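PDB 3CDK: probable succinyl-CoA:3-ketoacid coenzyme A transferase subunit B from Bacillus subtilis, which probably catalyses transfer of coenzyme A from succinyl-CoA to a 3-oxo acid, giving a 3-oxoacyl-CoA and succinate. Local coordinates for residues 147-159 / 200-212. Residues are numbered along the deposited sequence; the frame is centred on the assembly and turned at random.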
loop_
_atom_site.group_PDB
_atom_site.type_symbol
_atom_site.label_atom_id
_atom_site.label_comp_id
_atom_site.label_asym_id
_atom_site.label_seq_id
_atom_site.Cartn_x
_atom_site.Cartn_y
_atom_site.Cartn_z
ATOM N N GLU B 147 33.484 -14.244 2.744
ATOM C CA GLU B 147 34.756 -14.937 2.849
ATOM C C GLU B 147 34.708 -16.082 1.839
ATOM O O GLU B 147 33.678 -16.738 1.671
ATOM C CB GLU B 147 35.037 -15.437 4.274
ATOM C CG GLU B 147 36.336 -14.859 4.846
ATOM C CD GLU B 147 37.290 -15.894 5.459
ATOM O OE1 GLU B 147 37.146 -16.164 6.678
ATOM O OE2 GLU B 147 38.209 -16.405 4.743
ATOM N N HIS B 148 35.805 -16.265 1.123
ATOM C CA HIS B 148 35.869 -17.207 0.020
ATOM C C HIS B 148 35.795 -18.650 0.518
ATOM O O HIS B 148 35.190 -19.509 -0.131
ATOM C CB HIS B 148 37.188 -16.980 -0.730
ATOM C CG HIS B 148 37.167 -17.412 -2.162
ATOM N ND1 HIS B 148 36.962 -16.528 -3.202
ATOM C CD2 HIS B 148 37.358 -18.628 -2.730
ATOM C CE1 HIS B 148 37.011 -17.186 -4.347
ATOM N NE2 HIS B 148 37.252 -18.462 -4.090
ATOM N N VAL B 149 36.403 -18.880 1.688
ATOM C CA VAL B 149 36.636 -20.193 2.280
ATOM C C VAL B 149 36.097 -20.225 3.712
ATOM O O VAL B 149 36.173 -19.222 4.433
ATOM C CB VAL B 149 38.153 -20.512 2.260
ATOM C CG1 VAL B 149 38.511 -21.642 3.180
ATOM C CG2 VAL B 149 38.597 -20.864 0.849
ATOM N N ASN B 150 35.546 -21.375 4.107
ATOM C CA ASN B 150 35.043 -21.602 5.482
ATOM C C ASN B 150 36.157 -22.097 6.429
ATOM O O ASN B 150 37.283 -22.377 5.981
ATOM C CB ASN B 150 33.842 -22.569 5.476
ATOM C CG ASN B 150 34.244 -24.040 5.223
ATOM O OD1 ASN B 150 35.426 -24.412 5.244
ATOM N ND2 ASN B 150 33.243 -24.882 4.986
ATOM N N LYS B 151 35.842 -22.222 7.720
ATOM C CA LYS B 151 36.833 -22.658 8.740
ATOM C C LYS B 151 37.531 -23.946 8.335
ATOM O O LYS B 151 38.761 -24.026 8.381
ATOM C CB LYS B 151 36.205 -22.846 10.135
ATOM C CG LYS B 151 34.701 -22.514 10.284
ATOM C CD LYS B 151 34.283 -21.179 9.655
ATOM C CE LYS B 151 32.826 -21.258 9.237
ATOM N NZ LYS B 151 32.498 -20.227 8.230
ATOM N N HIS B 152 36.737 -24.931 7.908
ATOM C CA HIS B 152 37.221 -26.277 7.559
ATOM C C HIS B 152 38.044 -26.320 6.261
ATOM O O HIS B 152 38.636 -27.352 5.911
ATOM C CB HIS B 152 36.039 -27.246 7.463
ATOM C CG HIS B 152 35.146 -27.247 8.673
ATOM N ND1 HIS B 152 34.264 -26.224 8.955
ATOM C CD2 HIS B 152 34.988 -28.159 9.665
ATOM C CE1 HIS B 152 33.607 -26.501 10.068
ATOM N NE2 HIS B 152 34.027 -27.670 10.520
ATOM N N GLY B 153 38.078 -25.196 5.549
ATOM C CA GLY B 153 38.867 -25.079 4.330
ATOM C C GLY B 153 38.081 -25.289 3.055
ATOM O O GLY B 153 38.613 -25.136 1.971
ATOM N N GLU B 154 36.811 -25.645 3.187
ATOM C CA GLU B 154 35.958 -25.883 2.035
ATOM C C GLU B 154 35.513 -24.538 1.429
ATOM O O GLU B 154 35.237 -23.572 2.158
ATOM C CB GLU B 154 34.770 -26.760 2.455
ATOM C CG GLU B 154 34.461 -27.945 1.527
ATOM C CD GLU B 154 35.478 -29.102 1.621
ATOM O OE1 GLU B 154 36.633 -28.890 2.071
ATOM O OE2 GLU B 154 35.128 -30.241 1.225
ATOM N N SER B 155 35.476 -24.458 0.099
ATOM C CA SER B 155 35.101 -23.208 -0.558
ATOM C C SER B 155 33.589 -22.914 -0.465
ATOM O O SER B 155 32.768 -23.821 -0.368
ATOM C CB SER B 155 35.601 -23.184 -2.002
ATOM O OG SER B 155 34.575 -23.085 -2.966
ATOM N N LYS B 156 33.241 -21.635 -0.485
ATOM C CA LYS B 156 31.850 -21.225 -0.457
ATOM C C LYS B 156 31.357 -20.825 -1.865
ATOM O O LYS B 156 30.216 -20.405 -2.040
ATOM C CB LYS B 156 31.694 -20.053 0.515
ATOM C CG LYS B 156 32.005 -20.400 1.954
ATOM C CD LYS B 156 32.661 -19.240 2.653
ATOM C CE LYS B 156 32.057 -18.978 4.017
ATOM N NZ LYS B 156 30.844 -18.129 3.959
ATOM N N VAL B 157 32.230 -20.952 -2.866
ATOM C CA VAL B 157 31.895 -20.536 -4.228
ATOM C C VAL B 157 31.733 -21.779 -5.085
ATOM O O VAL B 157 32.709 -22.364 -5.540
ATOM C CB VAL B 157 32.980 -19.605 -4.822
ATOM C CG1 VAL B 157 32.446 -18.908 -6.047
ATOM C CG2 VAL B 157 33.434 -18.578 -3.787
ATOM N N LYS B 158 30.485 -22.167 -5.309
ATOM C CA LYS B 158 30.194 -23.535 -5.734
ATOM C C LYS B 158 29.461 -23.621 -7.049
ATOM O O LYS B 158 28.876 -22.637 -7.486
ATOM C CB LYS B 158 29.327 -24.227 -4.693
ATOM C CG LYS B 158 29.158 -23.478 -3.406
ATOM C CD LYS B 158 28.967 -24.472 -2.302
ATOM C CE LYS B 158 30.289 -25.094 -1.964
ATOM N NZ LYS B 158 30.139 -26.544 -1.769
ATOM N N LYS B 159 29.492 -24.814 -7.653
ATOM C CA LYS B 159 28.707 -25.130 -8.837
ATOM C C LYS B 159 27.268 -24.983 -8.468
ATOM O O LYS B 159 26.540 -24.217 -9.062
ATOM C CB LYS B 159 28.913 -26.574 -9.289
ATOM C CG LYS B 159 30.156 -26.802 -10.077
ATOM C CD LYS B 159 29.926 -27.717 -11.278
ATOM C CE LYS B 159 31.053 -27.519 -12.259
ATOM N NZ LYS B 159 31.566 -28.817 -12.816
ATOM N N GLU B 200 45.506 -18.894 -10.380
ATOM C CA GLU B 200 45.699 -20.240 -9.865
ATOM C C GLU B 200 45.003 -20.376 -8.514
ATOM O O GLU B 200 44.030 -21.109 -8.393
ATOM C CB GLU B 200 47.178 -20.594 -9.777
ATOM C CG GLU B 200 47.701 -21.396 -10.945
ATOM C CD GLU B 200 48.508 -22.619 -10.477
ATOM O OE1 GLU B 200 47.885 -23.448 -9.753
ATOM O OE2 GLU B 200 49.737 -22.754 -10.813
ATOM N N GLU B 201 45.468 -19.618 -7.529
ATOM C CA GLU B 201 44.895 -19.654 -6.189
ATOM C C GLU B 201 43.394 -19.703 -6.222
ATOM O O GLU B 201 42.794 -20.491 -5.499
ATOM C CB GLU B 201 45.310 -18.435 -5.377
ATOM C CG GLU B 201 44.820 -18.489 -3.945
ATOM C CD GLU B 201 45.541 -17.530 -3.037
ATOM O OE1 GLU B 201 46.698 -17.168 -3.334
ATOM O OE2 GLU B 201 44.961 -17.149 -2.010
ATOM N N VAL B 202 42.799 -18.856 -7.061
ATOM C CA VAL B 202 41.346 -18.744 -7.175
ATOM C C VAL B 202 40.688 -19.985 -7.787
ATOM O O VAL B 202 39.582 -20.325 -7.403
ATOM C CB VAL B 202 40.912 -17.487 -7.975
ATOM C CG1 VAL B 202 39.379 -17.402 -8.018
ATOM C CG2 VAL B 202 41.478 -16.246 -7.352
ATOM N N TYR B 203 41.356 -20.626 -8.754
ATOM C CA TYR B 203 40.948 -21.957 -9.226
ATOM C C TYR B 203 40.998 -22.898 -8.052
ATOM O O TYR B 203 39.968 -23.398 -7.627
ATOM C CB TYR B 203 41.856 -22.532 -10.327
ATOM C CG TYR B 203 41.680 -21.995 -11.735
ATOM C CD1 TYR B 203 40.452 -21.489 -12.192
ATOM C CD2 TYR B 203 42.763 -22.028 -12.646
ATOM C CE1 TYR B 203 40.309 -20.994 -13.523
ATOM C CE2 TYR B 203 42.633 -21.553 -13.972
ATOM C CZ TYR B 203 41.405 -21.034 -14.390
ATOM O OH TYR B 203 41.293 -20.578 -15.683
ATOM N N GLU B 204 42.199 -23.119 -7.524
ATOM C CA GLU B 204 42.392 -24.022 -6.397
ATOM C C GLU B 204 41.309 -23.792 -5.342
ATOM O O GLU B 204 40.789 -24.738 -4.755
ATOM C CB GLU B 204 43.785 -23.869 -5.786
ATOM C CG GLU B 204 44.886 -24.560 -6.613
ATOM C CD GLU B 204 46.330 -24.105 -6.275
ATOM O OE1 GLU B 204 46.513 -23.141 -5.494
ATOM O OE2 GLU B 204 47.285 -24.711 -6.812
ATOM N N LYS B 205 40.936 -22.542 -5.130
ATOM C CA LYS B 205 40.046 -22.258 -4.031
ATOM C C LYS B 205 38.554 -22.147 -4.384
ATOM O O LYS B 205 37.771 -21.743 -3.538
ATOM C CB LYS B 205 40.546 -21.035 -3.256
ATOM C CG LYS B 205 41.732 -21.378 -2.370
ATOM C CD LYS B 205 42.166 -20.233 -1.477
ATOM C CE LYS B 205 43.453 -20.596 -0.786
ATOM N NZ LYS B 205 43.975 -19.416 -0.089
ATOM N N THR B 206 38.166 -22.520 -5.607
ATOM C CA THR B 206 36.792 -22.324 -6.084
ATOM C C THR B 206 36.190 -23.586 -6.677
ATOM O O THR B 206 36.830 -24.260 -7.480
ATOM C CB THR B 206 36.720 -21.208 -7.113
ATOM O OG1 THR B 206 37.215 -20.009 -6.522
ATOM C CG2 THR B 206 35.302 -20.976 -7.560
ATOM N N GLU B 207 34.962 -23.900 -6.276
ATOM C CA GLU B 207 34.298 -25.084 -6.787
ATOM C C GLU B 207 33.504 -24.736 -8.027
ATOM O O GLU B 207 33.381 -25.552 -8.940
ATOM C CB GLU B 207 33.357 -25.663 -5.751
ATOM C CG GLU B 207 33.945 -25.761 -4.357
ATOM C CD GLU B 207 33.571 -27.063 -3.644
ATOM O OE1 GLU B 207 34.487 -27.935 -3.564
ATOM O OE2 GLU B 207 32.389 -27.208 -3.187
ATOM N N ALA B 208 32.961 -23.526 -8.048
ATOM C CA ALA B 208 32.309 -22.980 -9.227
ATOM C C ALA B 208 33.193 -22.977 -10.487
ATOM O O ALA B 208 34.418 -22.944 -10.400
ATOM C CB ALA B 208 31.849 -21.582 -8.937
ATOM N N ASP B 209 32.534 -23.021 -11.650
ATOM C CA ASP B 209 33.122 -22.742 -12.970
ATOM C C ASP B 209 33.006 -21.271 -13.326
ATOM O O ASP B 209 31.914 -20.662 -13.218
ATOM C CB ASP B 209 32.356 -23.472 -14.065
ATOM C CG ASP B 209 32.911 -24.825 -14.363
ATOM O OD1 ASP B 209 33.771 -25.301 -13.587
ATOM O OD2 ASP B 209 32.484 -25.406 -15.390
ATOM N N PHE B 210 34.106 -20.715 -13.799
ATOM C CA PHE B 210 34.089 -19.357 -14.242
ATOM C C PHE B 210 34.976 -19.128 -15.450
ATOM O O PHE B 210 36.009 -19.767 -15.608
ATOM C CB PHE B 210 34.493 -18.430 -13.102
ATOM C CG PHE B 210 35.758 -18.831 -12.412
ATOM C CD1 PHE B 210 37.010 -18.462 -12.939
ATOM C CD2 PHE B 210 35.715 -19.555 -11.224
ATOM C CE1 PHE B 210 38.195 -18.816 -12.291
ATOM C CE2 PHE B 210 36.908 -19.922 -10.569
ATOM C CZ PHE B 210 38.149 -19.556 -11.104
ATOM N N ALA B 211 34.540 -18.215 -16.307
ATOM C CA ALA B 211 35.399 -17.611 -17.307
ATOM C C ALA B 211 36.353 -16.654 -16.603
ATOM O O ALA B 211 35.995 -16.007 -15.619
ATOM C CB ALA B 211 34.559 -16.865 -18.333
ATOM N N VAL B 212 37.589 -16.572 -17.063
ATOM C CA VAL B 212 38.388 -15.461 -16.576
ATOM C C VAL B 212 38.327 -14.319 -17.573
ATOM O O VAL B 212 38.502 -14.522 -18.769
ATOM C CB VAL B 212 39.761 -15.842 -15.981
ATOM C CG1 VAL B 212 40.057 -17.321 -16.172
ATOM C CG2 VAL B 212 40.851 -14.924 -16.477
#
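The backbone O of Val157 accepts hydrogen bonds from two successive amides of the chain that leaves helix 199-204. Glu207 N lies 2.8 Å from Val157 O, almost in line with the carbonyl, whereas Ala208 N, equally near Val157 O, comes in at a tilt but with the straighter N-H (162°). Thr206 OG1 joins the two segments a second time. Thr206 OG1 accepts a hydrogen bond from His148 NE2 (2.9 Å), in the plane of the imidazole, and donates to Val202 O in the last turn of the helix; a hydroxyl suits this place because it can accept and donate at once. The His148 ring is fixed at both nitrogens, since ND1 bonds to Thr176, while Val157 CG2 sits 3.8 Å above its plane, over the centre. Val157 CG1, anti to the backbone N (chi1 -165°), meets Thr206 CG2 and Ala208 CB, small groups that let the backbones come close. Toward the surface, the long side chains of Lys158 and Glu207 reach out side by side, pairing opposite charges in a salt bridge (NZ to OE2, 2.7 Å). The contact thus ties outer strand 157-158 of the three-stranded sheet to the link between helix 199-204 and strand 211-212, the latter parallel to strand 187-193 of the large mixed sheet.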